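Local coordinates for protein putative gamma-glutamylcyclotransferase PH0828 (Pyrococcus horikoshii, PDB 1V30) that probably acts as a gamma-glutamylcyclotransferase, cyclising the gamma-glutamyl group of its substrates, although this activity is putative, at residues A29-E34 with E60-D65; L42-L47 with G110-I115. One frame throughout, in Å; residues are numbered along the deposited sequence.

Interaction 1 (A29-E34 with E60-D65)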
ATOM      1  N   ALA A  29     -10.720   4.484  10.281  1.00 26.54           N
ATOM      2  CA  ALA A  29      -9.673   5.458   9.987  1.00 25.59           C
ATOM      3  C   ALA A  29     -10.149   6.637   9.141  1.00 24.94           C
ATOM      4  O   ALA A  29     -11.189   6.569   8.488  1.00 25.85           O
ATOM      5  CB  ALA A  29      -8.511   4.760   9.292  1.00 24.16           C
ATOM      6  N   LYS A  30      -9.374   7.718   9.158  1.00 23.58           N
ATOM      7  CA  LYS A  30      -9.713   8.903   8.381  1.00 23.22           C
ATOM      8  C   LYS A  30      -8.891   8.965   7.098  1.00 21.53           C
ATOM      9  O   LYS A  30      -7.660   8.995   7.139  1.00 20.75           O
ATOM     10  CB  LYS A  30      -9.473  10.174   9.202  1.00 25.01           C
ATOM     11  CG  LYS A  30      -9.757  11.464   8.432  1.00 27.56           C
ATOM     12  CD  LYS A  30      -9.708  12.709   9.315  1.00 29.72           C
ATOM     13  CE  LYS A  30      -8.340  12.924   9.945  1.00 31.43           C
ATOM     14  NZ  LYS A  30      -8.031  11.905  10.986  1.00 33.16           N
ATOM     15  N   PHE A  31      -9.583   8.972   5.963  1.00 21.47           N
ATOM     16  CA  PHE A  31      -8.938   9.048   4.659  1.00 19.27           C
ATOM     17  C   PHE A  31      -8.563  10.500   4.382  1.00 19.26           C
ATOM     18  O   PHE A  31      -9.426  11.381   4.385  1.00 20.57           O
ATOM     19  CB  PHE A  31      -9.893   8.536   3.572  1.00 19.40           C
ATOM     20  CG  PHE A  31      -9.360   8.674   2.170  1.00 18.89           C
ATOM     21  CD1 PHE A  31      -8.192   8.025   1.783  1.00 17.77           C
ATOM     22  CD2 PHE A  31     -10.049   9.430   1.222  1.00 16.35           C
ATOM     23  CE1 PHE A  31      -7.717   8.125   0.476  1.00 17.98           C
ATOM     24  CE2 PHE A  31      -9.584   9.539  -0.089  1.00 17.24           C
ATOM     25  CZ  PHE A  31      -8.418   8.885  -0.465  1.00 17.95           C
ATOM     26  N   LEU A  32      -7.278  10.752   4.156  1.00 17.52           N
ATOM     27  CA  LEU A  32      -6.814  12.106   3.875  1.00 17.51           C
ATOM     28  C   LEU A  32      -6.799  12.372   2.374  1.00 17.63           C
ATOM     29  O   LEU A  32      -7.027  13.497   1.930  1.00 18.77           O
ATOM     30  CB  LEU A  32      -5.405  12.321   4.436  1.00 16.54           C
ATOM     31  CG  LEU A  32      -5.180  12.159   5.942  1.00 17.30           C
ATOM     32  CD1 LEU A  32      -3.726  12.488   6.258  1.00 17.49           C
ATOM     33  CD2 LEU A  32      -6.115  13.074   6.724  1.00 21.11           C
ATOM     34  N   GLY A  33      -6.534  11.329   1.597  1.00 15.65           N
ATOM     35  CA  GLY A  33      -6.477  11.468   0.156  1.00 15.32           C
ATOM     36  C   GLY A  33      -5.398  10.572  -0.414  1.00 15.10           C
ATOM     37  O   GLY A  33      -4.657   9.929   0.335  1.00 16.48           O
ATOM     38  N   GLU A  34      -5.309  10.517  -1.736  1.00 15.22           N
ATOM     39  CA  GLU A  34      -4.297   9.701  -2.387  1.00 15.00           C
ATOM     40  C   GLU A  34      -3.090  10.569  -2.694  1.00 15.56           C
ATOM     41  O   GLU A  34      -3.179  11.801  -2.705  1.00 17.08           O
ATOM     42  CB  GLU A  34      -4.846   9.102  -3.686  1.00 15.68           C
ATOM     43  CG  GLU A  34      -6.082   8.233  -3.491  1.00 17.77           C
ATOM     44  CD  GLU A  34      -6.568   7.593  -4.783  1.00 18.08           C
ATOM     45  OE1 GLU A  34      -6.454   8.235  -5.844  1.00 19.47           O
ATOM     46  OE2 GLU A  34      -7.072   6.451  -4.734  1.00 20.68           O
ATOM     47  N   GLU A  60      -2.841   5.518  -0.726  1.00 13.63           N
ATOM     48  CA  GLU A  60      -3.991   6.138  -0.089  1.00 13.85           C
ATOM     49  C   GLU A  60      -3.426   6.460   1.287  1.00 14.01           C
ATOM     50  O   GLU A  60      -2.836   5.590   1.935  1.00 14.11           O
ATOM     51  CB  GLU A  60      -5.147   5.151   0.040  1.00 12.88           C
ATOM     52  CG  GLU A  60      -5.931   4.955  -1.241  1.00 14.73           C
ATOM     53  CD  GLU A  60      -6.911   3.802  -1.162  1.00 13.46           C
ATOM     54  OE1 GLU A  60      -7.346   3.444  -0.050  1.00 15.11           O
ATOM     55  OE2 GLU A  60      -7.251   3.261  -2.231  1.00 16.90           O
ATOM     56  N   VAL A  61      -3.581   7.701   1.731  1.00 14.30           N
ATOM     57  CA  VAL A  61      -3.052   8.104   3.027  1.00 14.08           C
ATOM     58  C   VAL A  61      -4.161   8.208   4.067  1.00 15.36           C
ATOM     59  O   VAL A  61      -5.195   8.844   3.831  1.00 16.14           O
ATOM     60  CB  VAL A  61      -2.311   9.452   2.923  1.00 13.63           C
ATOM     61  CG1 VAL A  61      -1.651   9.789   4.255  1.00 14.59           C
ATOM     62  CG2 VAL A  61      -1.268   9.384   1.820  1.00 14.64           C
ATOM     63  N   TYR A  62      -3.936   7.577   5.217  1.00 15.81           N
ATOM     64  CA  TYR A  62      -4.906   7.566   6.304  1.00 17.52           C
ATOM     65  C   TYR A  62      -4.304   7.968   7.637  1.00 17.76           C
ATOM     66  O   TYR A  62      -3.090   7.874   7.846  1.00 18.36           O
ATOM     67  CB  TYR A  62      -5.495   6.167   6.507  1.00 17.80           C
ATOM     68  CG  TYR A  62      -6.299   5.618   5.362  1.00 16.10           C
ATOM     69  CD1 TYR A  62      -5.673   5.053   4.253  1.00 15.17           C
ATOM     70  CD2 TYR A  62      -7.690   5.673   5.381  1.00 16.73           C
ATOM     71  CE1 TYR A  62      -6.413   4.552   3.189  1.00 15.74           C
ATOM     72  CE2 TYR A  62      -8.441   5.178   4.325  1.00 17.11           C
ATOM     73  CZ  TYR A  62      -7.797   4.621   3.233  1.00 16.87           C
ATOM     74  OH  TYR A  62      -8.532   4.141   2.178  1.00 18.37           O
ATOM     75  N   GLU A  63      -5.174   8.410   8.536  1.00 19.33           N
ATOM     76  CA  GLU A  63      -4.786   8.746   9.897  1.00 20.49           C
ATOM     77  C   GLU A  63      -5.487   7.656  10.696  1.00 20.27           C
ATOM     78  O   GLU A  63      -6.705   7.494  10.587  1.00 20.80           O
ATOM     79  CB  GLU A  63      -5.331  10.111  10.332  1.00 23.64           C
ATOM     80  CG  GLU A  63      -4.728  11.315   9.633  1.00 28.33           C
ATOM     81  CD  GLU A  63      -5.090  12.618  10.328  1.00 30.85           C
ATOM     82  OE1 GLU A  63      -4.846  13.697   9.750  1.00 33.99           O
ATOM     83  OE2 GLU A  63      -5.614  12.562  11.460  1.00 33.48           O
ATOM     84  N   VAL A  64      -4.727   6.891  11.474  1.00 20.29           N
ATOM     85  CA  VAL A  64      -5.298   5.815  12.278  1.00 21.33           C
ATOM     86  C   VAL A  64      -4.858   5.981  13.728  1.00 21.25           C
ATOM     87  O   VAL A  64      -3.801   6.551  13.991  1.00 22.05           O
ATOM     88  CB  VAL A  64      -4.824   4.426  11.779  1.00 22.06           C
ATOM     89  CG1 VAL A  64      -5.157   4.261  10.309  1.00 21.62           C
ATOM     90  CG2 VAL A  64      -3.327   4.266  12.005  1.00 22.49           C
ATOM     91  N   ASP A  65      -5.665   5.499  14.671  1.00 22.50           N
ATOM     92  CA  ASP A  65      -5.274   5.613  16.070  1.00 23.10           C
ATOM     93  C   ASP A  65      -4.235   4.548  16.400  1.00 22.66           C
ATOM     94  O   ASP A  65      -3.993   3.635  15.606  1.00 21.84           O
ATOM     95  CB  ASP A  65      -6.485   5.501  17.013  1.00 25.62           C
ATOM     96  CG  ASP A  65      -7.294   4.243  16.797  1.00 25.80           C
ATOM     97  OD1 ASP A  65      -6.698   3.155  16.665  1.00 27.49           O
ATOM     98  OD2 ASP A  65      -8.540   4.340  16.782  1.00 30.04           O
TER

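Interaction 2 (L42-L47 with G110-I115)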
ATOM      1  N   LEU A  42       6.218  -1.146  -7.912  1.00 15.27           N
ATOM      2  CA  LEU A  42       5.183  -2.053  -7.431  1.00 14.91           C
ATOM      3  C   LEU A  42       5.164  -3.349  -8.227  1.00 13.32           C
ATOM      4  O   LEU A  42       5.122  -3.324  -9.457  1.00 15.43           O
ATOM      5  CB  LEU A  42       3.813  -1.375  -7.539  1.00 14.47           C
ATOM      6  CG  LEU A  42       2.582  -2.180  -7.107  1.00 13.34           C
ATOM      7  CD1 LEU A  42       2.673  -2.531  -5.632  1.00 14.39           C
ATOM      8  CD2 LEU A  42       1.320  -1.360  -7.376  1.00 14.11           C
ATOM      9  N   TYR A  43       5.196  -4.471  -7.516  1.00 13.41           N
ATOM     10  CA  TYR A  43       5.155  -5.795  -8.126  1.00 13.80           C
ATOM     11  C   TYR A  43       3.984  -6.560  -7.528  1.00 13.21           C
ATOM     12  O   TYR A  43       3.533  -6.255  -6.421  1.00 13.89           O
ATOM     13  CB  TYR A  43       6.450  -6.567  -7.852  1.00 15.37           C
ATOM     14  CG  TYR A  43       7.665  -5.987  -8.533  1.00 16.27           C
ATOM     15  CD1 TYR A  43       8.294  -4.851  -8.026  1.00 18.20           C
ATOM     16  CD2 TYR A  43       8.160  -6.549  -9.705  1.00 17.14           C
ATOM     17  CE1 TYR A  43       9.385  -4.286  -8.674  1.00 21.20           C
ATOM     18  CE2 TYR A  43       9.252  -5.992 -10.362  1.00 19.23           C
ATOM     19  CZ  TYR A  43       9.856  -4.860  -9.839  1.00 19.85           C
ATOM     20  OH  TYR A  43      10.928  -4.292 -10.491  1.00 22.89           O
ATOM     21  N   PHE A  44       3.496  -7.564  -8.244  1.00 12.77           N
ATOM     22  CA  PHE A  44       2.379  -8.341  -7.735  1.00 12.04           C
ATOM     23  C   PHE A  44       2.393  -9.791  -8.188  1.00 12.11           C
ATOM     24  O   PHE A  44       2.468 -10.072  -9.381  1.00 13.91           O
ATOM     25  CB  PHE A  44       1.054  -7.674  -8.154  1.00 12.12           C
ATOM     26  CG  PHE A  44      -0.180  -8.418  -7.713  1.00 11.71           C
ATOM     27  CD1 PHE A  44      -1.080  -8.912  -8.658  1.00 14.07           C
ATOM     28  CD2 PHE A  44      -0.457  -8.610  -6.362  1.00 12.82           C
ATOM     29  CE1 PHE A  44      -2.238  -9.584  -8.261  1.00 15.83           C
ATOM     30  CE2 PHE A  44      -1.615  -9.283  -5.957  1.00 13.50           C
ATOM     31  CZ  PHE A  44      -2.505  -9.769  -6.912  1.00 14.69           C
ATOM     32  N   GLU A  45       2.364 -10.704  -7.221  1.00 11.72           N
ATOM     33  CA  GLU A  45       2.284 -12.133  -7.516  1.00 12.10           C
ATOM     34  C   GLU A  45       0.962 -12.530  -6.856  1.00 12.52           C
ATOM     35  O   GLU A  45      -0.088 -12.455  -7.493  1.00 13.63           O
ATOM     36  CB  GLU A  45       3.448 -12.921  -6.906  1.00 14.11           C
ATOM     37  CG  GLU A  45       3.448 -14.375  -7.374  1.00 13.47           C
ATOM     38  CD  GLU A  45       4.488 -15.236  -6.688  1.00 15.66           C
ATOM     39  OE1 GLU A  45       5.074 -16.089  -7.383  1.00 16.66           O
ATOM     40  OE2 GLU A  45       4.707 -15.079  -5.467  1.00 14.49           O
ATOM     41  N   TYR A  46       1.007 -12.939  -5.590  1.00 12.19           N
ATOM     42  CA  TYR A  46      -0.214 -13.264  -4.850  1.00 12.84           C
ATOM     43  C   TYR A  46      -0.464 -12.120  -3.871  1.00 13.67           C
ATOM     44  O   TYR A  46      -1.561 -11.970  -3.328  1.00 13.99           O
ATOM     45  CB  TYR A  46      -0.072 -14.569  -4.071  1.00 12.93           C
ATOM     46  CG  TYR A  46       0.137 -15.778  -4.945  1.00 12.79           C
ATOM     47  CD1 TYR A  46       1.314 -16.526  -4.861  1.00 13.98           C
ATOM     48  CD2 TYR A  46      -0.835 -16.176  -5.860  1.00 11.46           C
ATOM     49  CE1 TYR A  46       1.516 -17.638  -5.670  1.00 14.07           C
ATOM     50  CE2 TYR A  46      -0.647 -17.285  -6.672  1.00 13.67           C
ATOM     51  CZ  TYR A  46       0.535 -18.014  -6.572  1.00 12.62           C
ATOM     52  OH  TYR A  46       0.714 -19.119  -7.371  1.00 14.87           O
ATOM     53  N   LEU A  47       0.579 -11.322  -3.652  1.00 12.59           N
ATOM     54  CA  LEU A  47       0.547 -10.167  -2.761  1.00 12.55           C
ATOM     55  C   LEU A  47       1.246  -9.016  -3.459  1.00 12.02           C
ATOM     56  O   LEU A  47       2.102  -9.230  -4.321  1.00 13.06           O
ATOM     57  CB  LEU A  47       1.314 -10.450  -1.465  1.00 13.35           C
ATOM     58  CG  LEU A  47       0.814 -11.556  -0.541  1.00 15.50           C
ATOM     59  CD1 LEU A  47       1.851 -11.812   0.542  1.00 17.32           C
ATOM     60  CD2 LEU A  47      -0.517 -11.160   0.067  1.00 15.78           C
ATOM     61  N   GLY A 110       2.339   1.821 -11.317  1.00 17.23           N
ATOM     62  CA  GLY A 110       2.612   2.044  -9.908  1.00 16.55           C
ATOM     63  C   GLY A 110       1.319   2.115  -9.115  1.00 15.02           C
ATOM     64  O   GLY A 110       1.320   2.476  -7.940  1.00 15.59           O
ATOM     65  N   ASP A 111       0.214   1.753  -9.761  1.00 15.07           N
ATOM     66  CA  ASP A 111      -1.112   1.782  -9.148  1.00 14.16           C
ATOM     67  C   ASP A 111      -1.693   0.367  -9.118  1.00 13.22           C
ATOM     68  O   ASP A 111      -1.911  -0.239 -10.168  1.00 14.02           O
ATOM     69  CB  ASP A 111      -2.014   2.712  -9.969  1.00 14.52           C
ATOM     70  CG  ASP A 111      -3.385   2.901  -9.357  1.00 15.50           C
ATOM     71  OD1 ASP A 111      -3.735   2.185  -8.399  1.00 14.68           O
ATOM     72  OD2 ASP A 111      -4.134   3.776  -9.853  1.00 19.10           O
ATOM     73  N   PHE A 112      -1.946  -0.143  -7.914  1.00 12.85           N
ATOM     74  CA  PHE A 112      -2.485  -1.490  -7.715  1.00 12.81           C
ATOM     75  C   PHE A 112      -3.822  -1.693  -8.436  1.00 13.54           C
ATOM     76  O   PHE A 112      -4.206  -2.827  -8.728  1.00 13.31           O
ATOM     77  CB  PHE A 112      -2.624  -1.748  -6.203  1.00 12.39           C
ATOM     78  CG  PHE A 112      -2.777  -3.205  -5.808  1.00 11.98           C
ATOM     79  CD1 PHE A 112      -2.089  -4.223  -6.471  1.00 12.06           C
ATOM     80  CD2 PHE A 112      -3.538  -3.541  -4.694  1.00 11.08           C
ATOM     81  CE1 PHE A 112      -2.154  -5.551  -6.016  1.00 12.06           C
ATOM     82  CE2 PHE A 112      -3.607  -4.854  -4.236  1.00 13.15           C
ATOM     83  CZ  PHE A 112      -2.915  -5.859  -4.896  1.00 12.19           C
ATOM     84  N   ASP A 113      -4.528  -0.599  -8.732  1.00 13.63           N
ATOM     85  CA  ASP A 113      -5.811  -0.704  -9.430  1.00 14.59           C
ATOM     86  C   ASP A 113      -5.654  -1.189 -10.864  1.00 15.24           C
ATOM     87  O   ASP A 113      -6.644  -1.518 -11.518  1.00 14.35           O
ATOM     88  CB  ASP A 113      -6.559   0.638  -9.438  1.00 15.29           C
ATOM     89  CG  ASP A 113      -7.411   0.850  -8.193  1.00 18.07           C
ATOM     90  OD1 ASP A 113      -7.887  -0.141  -7.600  1.00 17.94           O
ATOM     91  OD2 ASP A 113      -7.626   2.021  -7.817  1.00 19.77           O
ATOM     92  N   GLU A 114      -4.420  -1.231 -11.355  1.00 14.85           N
ATOM     93  CA  GLU A 114      -4.183  -1.692 -12.713  1.00 17.88           C
ATOM     94  C   GLU A 114      -4.718  -3.114 -12.858  1.00 16.97           C
ATOM     95  O   GLU A 114      -5.165  -3.512 -13.933  1.00 18.81           O
ATOM     96  CB  GLU A 114      -2.689  -1.659 -13.038  1.00 19.36           C
ATOM     97  CG  GLU A 114      -2.390  -1.724 -14.526  1.00 22.53           C
ATOM     98  CD  GLU A 114      -0.909  -1.657 -14.826  1.00 23.62           C
ATOM     99  OE1 GLU A 114      -0.237  -0.723 -14.335  1.00 23.18           O
ATOM    100  OE2 GLU A 114      -0.416  -2.537 -15.558  1.00 28.65           O
ATOM    101  N   ILE A 115      -4.685  -3.877 -11.767  1.00 16.73           N
ATOM    102  CA  ILE A 115      -5.171  -5.255 -11.784  1.00 17.58           C
ATOM    103  C   ILE A 115      -6.679  -5.294 -12.054  1.00 17.60           C
ATOM    104  O   ILE A 115      -7.181  -6.221 -12.694  1.00 19.64           O
ATOM    105  CB  ILE A 115      -4.869  -5.978 -10.445  1.00 16.81           C
ATOM    106  CG1 ILE A 115      -3.360  -5.960 -10.166  1.00 19.15           C
ATOM    107  CG2 ILE A 115      -5.383  -7.414 -10.496  1.00 18.41           C
ATOM    108  CD1 ILE A 115      -2.514  -6.609 -11.246  1.00 22.10           C
TER

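Interaction 1 (A29-E34 with E60-D65)
Phe31 and Tyr62 meet on one face of two antiparallel strands, their ring planes inclined at 51°, in neither a stack nor an edge-to-face pair. Phe31 CD1 sits 3.7 Å above the Tyr62 ring, displaced toward its rim, while Phe31 CE1 reaches the aliphatic part of Glu60. Tyr62 CG lies beside the backbone N (chi1 -64°), an orientation that lays the ring back along its own strand; Tyr62 OH then bonds Glu60 OE1 at 2.6 Å, on the anti side and somewhat out of the carboxylate plane. A leucine here, lacking the hydroxyl and the flat ring, would probably leave the Glu60 carboxylate freer to turn and Phe31 CD1 without the face it rests on. On the other face Lys30 and Glu63 run side by side. The lysine chain bends at its last two torsions, which brings Lys30 NZ over the carboxylate plane to a salt bridge with Glu63 OE2, at 2.5 Å so short that its exact length is doubtful. Leu32 crosses Glu63 at roughly a right angle, its CD2 3.3 Å from Glu63 OE1. Along the backbone a classic beta bulge sets both Leu32 and Gly33 opposite Val61: Leu32 N donates to Val61 O and Val61 N to Gly33 O, each at 2.8 Å. Gly33 takes backbone angles at which a CB would collide with the preceding carbonyl. Strand 56-64 is the middle of a three-stranded sheet, with 30-37 along one edge and 8-12 along the other, and beyond it Asp65 caps helix 66-72.

Interaction 2 (L42-L47 with G110-I115)
With CG anti to the backbone N in both residues (chi1 178° in Phe44, -163° in Phe112), the two rings are brought together and cross at about a right angle. The pair is T-shaped: the edge of Phe112 points into a face of Phe44, the ring planes 76° apart and the ring centroids 5.2 Å apart. Phe112 CE1 makes the closest approach, 3.5 Å from Phe44 CD2, and is displaced toward the rim of the Phe44 ring. Ile115, three residues further on, reaches another part of the same ring, its CD1 3.7 Å from Phe44 CD1. Leu42, two residues back on the strand and on the same side, instead presses its CD2 against the backbone before the helix, 3.5 Å from Phe112 N. The side chains meet through apolar packing. Asp111 braces the turn within 110-115: its OD1 accepts from Asp113 N at 2.9 Å in an Asx turn, while its backbone O accepts from Glu114 N, closing a type I beta turn. Arg17 forms a salt bridge to the same OD1, probably steadying the carboxylate. Such a turn, with a side-chain cap leading into a helix, presents Phe112 and Ile115 to strand 40-44. Phe112 also lies about 3 Å, nearest atoms, from Gly14 in the substrate-binding loop assigned by similarity, which places this apolar cluster next to the putative substrate site.

From the N terminus, strand 8-12 leads through the Tyr13-Leu16 loop to 29-34, the first partner of interaction 1. The chain turns into strand 40-44, which opens interaction 2, before 60-65 returns to close the first loop over 25 intervening residues. Interaction 2 closes much later, after 62 residues that include helix 66-72 and Glu76, the active-site residue by similarity. The two loops therefore cross rather than nest. Interaction 1 joins neighbouring strands of one sheet; interaction 2 packs a strand of another sheet against the turn leading into helix 114-123 and the first part of that helix. Their centres are about 20 Å apart, on opposite sides of the chain centre, yet Arg17 forms salt bridges with both Glu60 and Asp111.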